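Local coordinates for protein tubulin-binding cofactor A (Leishmania major, PDB 4CQI) that probably captures beta-tubulin in a quasi-native conformation at an early step of the tubulin folding pathway, at residues E25-I30 / S96-K101. Sequence-based numbering, arbitrary orientation. Where two conformers were deposited one is given.
Sequences EKTLRI and SDYLEK
Tyr98 swings its CG anti to the backbone N (chi1 -166°), which carries the ring across to the helix of Thr27; there Thr27, with CG2 likewise anti to its own N and OG1 beside that N, lays its methyl over one ring face. This is a CH-pi contact: CG2 stands 3.8 Å from the ring centroid, 27° off the normal, displaced toward the hydroxyl end of the ring, where it comes within 3.4 Å of Tyr98 CZ. The two side chains meet at about a right angle, and Thr27 CB sits 3.4 Å from Tyr98 OH. Thr27 OG1 hydrogen-bonds the carbonyl of Pro23, one turn back, a bond that helps hold the side chain's rotation about CA-CB, and with it the place of CG2. Beside this pair, Leu28 N lies obliquely 3.9 Å from Tyr98 CE2, and Leu28 CB also brushes that ring atom.

The helices are 23-62 and 67-100 of the elongated three-helix bundle of the TBCA family, joined far away by a short turn, so the start of one lies against the end of the other. Their local axes run nearly antiparallel, at 164°, and 10.8 Å apart.

On the side facing the third helix, 109-125, two leucines cross at about a right angle. Leu28 CD1 meets Leu99 CD2 at 3.8 Å, and Leu28 CD2 lies close to that same methyl. Leu111 touches Leu28, while Leu112 and Met119 of that helix pack on Leu99.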
# COMPACT_ATOMS: atom_id res chain seq x y z
N GLU A 25 15.15 13.43 11.20
CA GLU A 25 14.34 12.50 11.99
C GLU A 25 12.88 12.67 11.60
O GLU A 25 12.15 11.70 11.40
CB GLU A 25 14.52 12.75 13.51
CG GLU A 25 13.77 11.75 14.38
CD GLU A 25 13.94 11.95 15.90
OE1 GLU A 25 14.26 13.07 16.38
OE2 GLU A 25 13.70 10.96 16.61
N LYS A 26 12.45 13.93 11.52
CA LYS A 26 11.07 14.29 11.22
C LYS A 26 10.67 13.79 9.82
O LYS A 26 9.56 13.23 9.61
CB LYS A 26 10.89 15.82 11.30
CG LYS A 26 9.50 16.32 10.92
CD LYS A 26 9.47 17.82 10.67
CE LYS A 26 8.12 18.27 10.11
NZ LYS A 26 7.13 18.59 11.19
N THR A 27 11.55 14.01 8.86
CA THR A 27 11.32 13.56 7.47
C THR A 27 11.25 12.03 7.41
O THR A 27 10.34 11.46 6.75
CB THR A 27 12.40 14.14 6.54
OG1 THR A 27 12.21 15.57 6.51
CG2 THR A 27 12.30 13.58 5.15
N LEU A 28 12.19 11.37 8.07
CA LEU A 28 12.18 9.90 8.11
C LEU A 28 10.86 9.35 8.65
O LEU A 28 10.29 8.40 8.10
CB LEU A 28 13.36 9.35 8.91
CG LEU A 28 13.59 7.85 8.94
CD1 LEU A 28 13.64 7.24 7.53
CD2 LEU A 28 14.88 7.50 9.72
N ARG A 29 10.39 9.95 9.74
CA ARG A 29 9.11 9.57 10.35
C ARG A 29 7.94 9.70 9.37
O ARG A 29 7.12 8.78 9.25
CB ARG A 29 8.89 10.43 11.62
CG ARG A 29 7.84 9.96 12.60
CD ARG A 29 7.92 10.79 13.90
NE ARG A 29 9.01 10.36 14.79
CZ ARG A 29 10.07 11.08 15.16
NH1 ARG A 29 10.24 12.34 14.74
NH2 ARG A 29 10.98 10.55 15.98
N ILE A 30 7.87 10.84 8.66
CA ILE A 30 6.82 11.07 7.68
C ILE A 30 6.88 10.02 6.58
O ILE A 30 5.84 9.49 6.17
CB ILE A 30 6.94 12.47 7.04
CG1 ILE A 30 6.60 13.57 8.06
CG2 ILE A 30 6.05 12.60 5.80
CD1 ILE A 30 7.20 14.92 7.68
N SER A 96 14.23 4.24 1.06
CA SER A 96 15.55 3.68 0.89
C SER A 96 16.61 4.70 0.42
O SER A 96 17.75 4.74 0.95
CB SER A 96 15.48 2.53 -0.12
OG SER A 96 16.76 1.94 -0.28
N ASP A 97 16.24 5.51 -0.56
CA ASP A 97 17.10 6.63 -1.01
C ASP A 97 17.39 7.60 0.14
O ASP A 97 18.52 8.00 0.31
CB ASP A 97 16.44 7.41 -2.15
CG ASP A 97 16.50 6.67 -3.50
OD1 ASP A 97 17.11 5.59 -3.60
OD2 ASP A 97 15.88 7.20 -4.45
N TYR A 98 16.37 7.99 0.91
CA TYR A 98 16.53 8.94 2.01
C TYR A 98 17.51 8.41 3.06
O TYR A 98 18.35 9.16 3.58
CB TYR A 98 15.20 9.28 2.69
CG TYR A 98 15.30 10.50 3.59
CD1 TYR A 98 15.51 11.75 3.06
CD2 TYR A 98 15.23 10.39 4.98
CE1 TYR A 98 15.65 12.86 3.84
CE2 TYR A 98 15.36 11.49 5.78
CZ TYR A 98 15.58 12.74 5.21
OH TYR A 98 15.70 13.87 5.99
N LEU A 99 17.38 7.12 3.35
CA LEU A 99 18.27 6.45 4.31
C LEU A 99 19.72 6.44 3.85
O LEU A 99 20.62 6.35 4.69
CB LEU A 99 17.80 5.04 4.65
CG LEU A 99 16.53 4.97 5.52
CD1 LEU A 99 15.96 3.56 5.49
CD2 LEU A 99 16.83 5.34 6.99
N GLU A 100 19.95 6.50 2.54
CA GLU A 100 21.32 6.66 2.04
C GLU A 100 21.83 8.10 2.11
O GLU A 100 23.04 8.30 2.08
CB GLU A 100 21.41 6.15 0.61
CG GLU A 100 21.15 4.66 0.54
CD GLU A 100 20.89 4.17 -0.86
OE1 GLU A 100 21.23 4.90 -1.83
OE2 GLU A 100 20.32 3.05 -0.99
N LYS A 101 20.94 9.07 2.19
CA LYS A 101 21.29 10.51 2.21
C LYS A 101 21.10 11.09 3.60
O LYS A 101 21.71 10.56 4.54
CB LYS A 101 20.51 11.28 1.14
CG LYS A 101 20.72 10.73 -0.27
CD LYS A 101 20.17 11.67 -1.35
CE LYS A 101 20.46 11.15 -2.77
NZ LYS A 101 20.00 12.11 -3.84